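Local coordinates for uncharacterized protein PA2218 (Pseudomonas aeruginosa, PDB 2HDW) that is uncharacterised but has an alpha/beta hydrolase fold and probably acts as a hydrolase on a substrate not yet identified, at residues D349-R353 with I354-R358; D262-Y266 with Y267-R271. All coordinates share one frame; numbering follows the deposited sequence.

Interaction 1: D349-R353 with I354-R358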
loop_
_atom_site.group_PDB
_atom_site.type_symbol
_atom_site.label_atom_id
_atom_site.label_comp_id
_atom_site.label_asym_id
_atom_site.label_seq_id
_atom_site.Cartn_x
_atom_site.Cartn_y
_atom_site.Cartn_z
ATOM N N ASP A 349 7.937 10.251 2.089
ATOM C CA ASP A 349 8.668 10.988 1.062
ATOM C C ASP A 349 10.024 11.579 1.443
ATOM O O ASP A 349 10.645 12.245 0.615
ATOM C CB ASP A 349 7.777 12.121 0.543
ATOM C CG ASP A 349 7.419 13.125 1.634
ATOM O OD1 ASP A 349 7.647 12.815 2.821
ATOM O OD2 ASP A 349 6.912 14.224 1.312
ATOM N N ARG A 350 10.487 11.365 2.671
ATOM C CA ARG A 350 11.777 11.927 3.072
ATOM C C ARG A 350 12.941 11.048 2.620
ATOM O O ARG A 350 13.184 9.978 3.183
ATOM C CB ARG A 350 11.845 12.121 4.588
ATOM C CG ARG A 350 10.820 13.089 5.169
ATOM C CD ARG A 350 10.899 14.476 4.540
ATOM N NE ARG A 350 10.176 15.468 5.335
ATOM C CZ ARG A 350 9.614 16.563 4.836
ATOM N NH1 ARG A 350 9.686 16.813 3.535
ATOM N NH2 ARG A 350 8.975 17.407 5.634
ATOM N N LEU A 351 13.661 11.516 1.604
ATOM C CA LEU A 351 14.794 10.780 1.052
ATOM C C LEU A 351 15.906 10.506 2.056
ATOM O O LEU A 351 16.616 9.507 1.950
ATOM C CB LEU A 351 15.362 11.529 -0.156
ATOM C CG LEU A 351 14.856 11.068 -1.530
ATOM C CD1 LEU A 351 15.414 9.684 -1.811
ATOM C CD2 LEU A 351 13.330 11.056 -1.582
ATOM N N ASP A 352 16.052 11.393 3.030
ATOM C CA ASP A 352 17.077 11.245 4.051
ATOM C C ASP A 352 16.589 10.377 5.208
ATOM O O ASP A 352 17.329 10.123 6.154
ATOM C CB ASP A 352 17.489 12.626 4.568
ATOM C CG ASP A 352 16.296 13.472 4.974
ATOM O OD1 ASP A 352 15.376 13.649 4.138
ATOM O OD2 ASP A 352 16.276 13.962 6.125
ATOM N N ARG A 353 15.341 9.925 5.128
ATOM C CA ARG A 353 14.767 9.081 6.173
ATOM C C ARG A 353 14.446 7.689 5.622
ATOM O O ARG A 353 14.507 6.692 6.346
ATOM C CB ARG A 353 13.499 9.729 6.745
ATOM C CG ARG A 353 13.721 11.117 7.351
ATOM C CD ARG A 353 14.704 11.061 8.508
ATOM N NE ARG A 353 15.074 12.386 9.004
ATOM C CZ ARG A 353 14.276 13.186 9.703
ATOM N NH1 ARG A 353 13.042 12.806 10.003
ATOM N NH2 ARG A 353 14.718 14.369 10.111
ATOM N N ILE A 354 14.094 7.628 4.341
ATOM C CA ILE A 354 13.791 6.345 3.699
ATOM C C ILE A 354 15.116 5.691 3.309
ATOM O O ILE A 354 15.880 6.253 2.523
ATOM C CB ILE A 354 12.940 6.530 2.421
ATOM C CG1 ILE A 354 11.639 7.268 2.758
ATOM C CG2 ILE A 354 12.624 5.169 1.812
ATOM C CD1 ILE A 354 10.790 7.614 1.533
ATOM N N PRO A 355 15.406 4.493 3.852
ATOM C CA PRO A 355 16.659 3.792 3.539
ATOM C C PRO A 355 16.665 3.077 2.186
ATOM O O PRO A 355 16.659 1.848 2.125
ATOM C CB PRO A 355 16.808 2.822 4.711
ATOM C CG PRO A 355 15.394 2.447 5.000
ATOM C CD PRO A 355 14.646 3.775 4.894
ATOM N N PHE A 356 16.693 3.848 1.102
ATOM C CA PHE A 356 16.686 3.258 -0.230
ATOM C C PHE A 356 17.927 2.423 -0.521
ATOM O O PHE A 356 17.835 1.417 -1.220
ATOM C CB PHE A 356 16.514 4.342 -1.299
ATOM C CG PHE A 356 15.097 4.829 -1.443
ATOM C CD1 PHE A 356 14.085 3.955 -1.830
ATOM C CD2 PHE A 356 14.780 6.163 -1.212
ATOM C CE1 PHE A 356 12.777 4.401 -1.987
ATOM C CE2 PHE A 356 13.473 6.627 -1.366
ATOM C CZ PHE A 356 12.470 5.748 -1.753
ATOM N N ASP A 357 19.085 2.831 -0.002
ATOM C CA ASP A 357 20.304 2.052 -0.228
ATOM C C ASP A 357 20.054 0.634 0.286
ATOM O O ASP A 357 20.287 -0.347 -0.423
ATOM C CB ASP A 357 21.498 2.647 0.532
ATOM C CG ASP A 357 22.047 3.919 -0.108
ATOM O OD1 ASP A 357 21.417 4.461 -1.037
ATOM O OD2 ASP A 357 23.122 4.382 0.340
ATOM N N ARG A 358 19.577 0.542 1.526
ATOM C CA ARG A 358 19.286 -0.738 2.166
ATOM C C ARG A 358 18.196 -1.520 1.460
ATOM O O ARG A 358 18.257 -2.741 1.382
ATOM C CB ARG A 358 18.868 -0.521 3.618
ATOM C CG ARG A 358 19.894 -0.964 4.644
ATOM C CD ARG A 358 19.602 -2.356 5.193
ATOM N NE ARG A 358 19.736 -3.415 4.201
ATOM C CZ ARG A 358 19.549 -4.710 4.459
ATOM N NH1 ARG A 358 19.222 -5.101 5.684
ATOM N NH2 ARG A 358 19.684 -5.614 3.492
#
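Arg350 and Ile354 meet in a local turn contact, where the short loop after helix 346-349 swings round to start the C-terminal helix 356-366. The backbone oxygen of Arg350 takes two N-H groups: Ile354 N at 2.8 Å from Arg350 O, nearly in line with the carbonyl, and Arg353 N at 2.9 Å from the same oxygen. The second bond closes a type I beta turn through Leu351 and Asp352. Ile354 also leans its side chain on this peptide, with CG1 3.1 Å from Arg350 O. Its CG2 branch, anti to the backbone N, goes the other way and sits 3.5 Å above the centre of the Phe356 ring. Leu351 reaches the same ring obliquely, its CD1 3.6 Å from both CD2 and CE2 of Phe356, so the loop and the first helical turn share a small apolar cluster. Tyr116 of helix 112-122 adds an edge-to-face partner for Phe356 and also touches Ile354. On the polar side, Arg353 pairs with Asp346; Asp352 lies near its NE, but off the guanidinium plane, an attraction of charges alone. Phe356 N bonds back to Ile354 O at 2.9 Å, making Pro355 the centre of an inverse gamma turn. The pattern is a type I turn followed by an inverse gamma turn, with Pro355 at the N-cap position, here the entry to the last helix of an alpha/beta hydrolase fold.

Interaction 2: D262-Y266 with Y267-R271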
loop_
_atom_site.group_PDB
_atom_site.type_symbol
_atom_site.label_atom_id
_atom_site.label_comp_id
_atom_site.label_asym_id
_atom_site.label_seq_id
_atom_site.Cartn_x
_atom_site.Cartn_y
_atom_site.Cartn_z
ATOM N N ASP A 262 0.404 15.289 11.172
ATOM C CA ASP A 262 1.389 14.870 10.182
ATOM C C ASP A 262 0.687 14.384 8.919
ATOM O O ASP A 262 1.077 14.747 7.808
ATOM C CB ASP A 262 2.261 13.734 10.722
ATOM C CG ASP A 262 3.240 14.196 11.787
ATOM O OD1 ASP A 262 3.402 15.422 11.975
ATOM O OD2 ASP A 262 3.856 13.321 12.430
ATOM N N TYR A 263 -0.337 13.548 9.091
ATOM C CA TYR A 263 -1.081 13.021 7.950
ATOM C C TYR A 263 -1.683 14.157 7.133
ATOM O O TYR A 263 -1.637 14.145 5.904
ATOM C CB TYR A 263 -2.203 12.086 8.408
ATOM C CG TYR A 263 -1.779 10.655 8.659
ATOM C CD1 TYR A 263 -0.965 9.976 7.752
ATOM C CD2 TYR A 263 -2.248 9.954 9.768
ATOM C CE1 TYR A 263 -0.634 8.628 7.943
ATOM C CE2 TYR A 263 -1.927 8.606 9.969
ATOM C CZ TYR A 263 -1.120 7.951 9.051
ATOM O OH TYR A 263 -0.814 6.620 9.237
ATOM N N HIS A 264 -2.262 15.133 7.824
ATOM C CA HIS A 264 -2.851 16.281 7.149
ATOM C C HIS A 264 -1.787 17.039 6.362
ATOM O O HIS A 264 -1.995 17.397 5.206
ATOM C CB HIS A 264 -3.493 17.237 8.161
ATOM C CG HIS A 264 -3.822 18.579 7.586
ATOM N ND1 HIS A 264 -2.860 19.532 7.324
ATOM C CD2 HIS A 264 -4.996 19.109 7.172
ATOM C CE1 HIS A 264 -3.428 20.590 6.773
ATOM N NE2 HIS A 264 -4.724 20.359 6.670
ATOM N N ASP A 265 -0.644 17.285 6.994
ATOM C CA ASP A 265 0.426 18.022 6.332
ATOM C C ASP A 265 0.924 17.335 5.073
ATOM O O ASP A 265 1.488 17.975 4.192
ATOM C CB ASP A 265 1.585 18.252 7.295
ATOM C CG ASP A 265 1.223 19.215 8.407
ATOM O OD1 ASP A 265 0.193 19.911 8.277
ATOM O OD2 ASP A 265 1.964 19.280 9.403
ATOM N N TYR A 266 0.715 16.029 4.985
ATOM C CA TYR A 266 1.143 15.303 3.798
ATOM C C TYR A 266 0.019 15.239 2.765
ATOM O O TYR A 266 0.172 15.679 1.621
ATOM C CB TYR A 266 1.563 13.876 4.157
ATOM C CG TYR A 266 1.918 13.055 2.937
ATOM C CD1 TYR A 266 3.125 13.254 2.264
ATOM C CD2 TYR A 266 1.018 12.128 2.413
ATOM C CE1 TYR A 266 3.426 12.552 1.095
ATOM C CE2 TYR A 266 1.303 11.426 1.244
ATOM C CZ TYR A 266 2.505 11.643 0.592
ATOM O OH TYR A 266 2.779 10.957 -0.568
ATOM N N TYR A 267 -1.116 14.691 3.191
ATOM C CA TYR A 267 -2.273 14.502 2.320
ATOM C C TYR A 267 -3.080 15.741 1.951
ATOM O O TYR A 267 -3.775 15.742 0.935
ATOM C CB TYR A 267 -3.226 13.476 2.946
ATOM C CG TYR A 267 -2.731 12.045 2.926
ATOM C CD1 TYR A 267 -2.583 11.353 1.723
ATOM C CD2 TYR A 267 -2.429 11.375 4.116
ATOM C CE1 TYR A 267 -2.145 10.022 1.702
ATOM C CE2 TYR A 267 -1.990 10.047 4.107
ATOM C CZ TYR A 267 -1.850 9.379 2.897
ATOM O OH TYR A 267 -1.406 8.070 2.884
ATOM N N MET A 268 -3.001 16.795 2.751
ATOM C CA MET A 268 -3.801 17.977 2.454
ATOM C C MET A 268 -3.043 19.283 2.221
ATOM O O MET A 268 -3.551 20.370 2.497
ATOM C CB MET A 268 -4.866 18.153 3.539
ATOM C CG MET A 268 -5.948 17.058 3.500
ATOM S SD MET A 268 -6.956 17.118 2.008
ATOM C CE MET A 268 -8.352 18.130 2.625
ATOM N N THR A 269 -1.817 19.164 1.727
ATOM C CA THR A 269 -1.008 20.324 1.387
ATOM C C THR A 269 -0.321 19.913 0.095
ATOM O O THR A 269 -0.404 18.755 -0.316
ATOM C CB THR A 269 0.088 20.639 2.428
ATOM O OG1 THR A 269 1.149 19.682 2.313
ATOM C CG2 THR A 269 -0.479 20.616 3.841
ATOM N N PRO A 270 0.346 20.857 -0.575
ATOM C CA PRO A 270 1.030 20.514 -1.822
ATOM C C PRO A 270 2.076 19.406 -1.651
ATOM O O PRO A 270 2.493 18.783 -2.631
ATOM C CB PRO A 270 1.643 21.848 -2.243
ATOM C CG PRO A 270 0.585 22.820 -1.817
ATOM C CD PRO A 270 0.244 22.321 -0.418
ATOM N N ARG A 271 2.487 19.149 -0.410
ATOM C CA ARG A 271 3.492 18.117 -0.150
ATOM C C ARG A 271 3.119 16.750 -0.741
ATOM O O ARG A 271 3.917 16.136 -1.454
ATOM C CB ARG A 271 3.739 17.974 1.357
ATOM C CG ARG A 271 4.781 16.920 1.710
ATOM C CD ARG A 271 4.952 16.770 3.216
ATOM N NE ARG A 271 5.833 15.654 3.544
ATOM C CZ ARG A 271 6.189 15.314 4.779
ATOM N NH1 ARG A 271 5.742 16.006 5.817
ATOM N NH2 ARG A 271 6.990 14.274 4.975
#
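Tyr263 opens the contact with Tyr267, one helical turn on: Tyr267 N bonds to Tyr263 O at 2.8 Å, nearly straight, and the two rings lie side by side pointing the same way, with Tyr263 CD1 3.8 Å from Tyr267 CE2. The hydroxyl of Tyr263 is tied to Tyr204. His264 gives its carbonyl to Met268 N, a bond of 2.7 Å from His264 O with the donor tilted off the carbonyl plane. Met268 CB also lies over one face of the His264 imidazole, toward its rim, a CH-pi contact 4.0 Å from the ring centroid. In the plane of that ring, His264 ND1 donates to Asp265 OD1, so one neighbour covers a face while another helps to set the ring's rotation. The next carbonyl, Asp265 O, takes the hydroxyl of Thr269 at 2.6 Å from OG1. That OG1 in turn accepts Arg271 N, bridging the helix end and the chain beyond it. Tyr266 swings its ring away from its backbone N (chi1 176°) and sets its edge against the face of Tyr267, CD2 over the centre, the planes at 82°. Arg271, fully extended, brings NE to the edge of the Tyr266 ring, 3.8 Å from CD1, on its way to a salt bridge with Asp349. Tyr348 of helix 346-349 meets the Tyr266 ring edge-to-face. In the last turn of helix 258-267, then, a backbone N-H and a threonine hydroxyl take successive carbonyls, and an ST turn at Thr269 leads the chain out of the helix.

How the interactions relate
Interaction 2 comes first along the chain and interaction 1 nearly eighty residues later; between them run helix 289-292, strands 309-314 and 334-339, and helix 320-329. Their centres are about 19 Å apart, yet their edges touch. Arg271 NH2 forms a salt bridge of 2.7 Å with Asp349 OD1, and Asp349 OD2 packs against Tyr266 CE1. The Arg350 guanidinium also lies close to that of Arg271, and the Asp349 carboxylate probably offsets part of the gathered positive charge. The exit of helix 258-267 is thus fastened at Asp349, where helix 346-349 gives way to the loop before the last helix, joining a region inserted between strands 197-201 and 309-314 to the closing part of the alpha/beta hydrolase core.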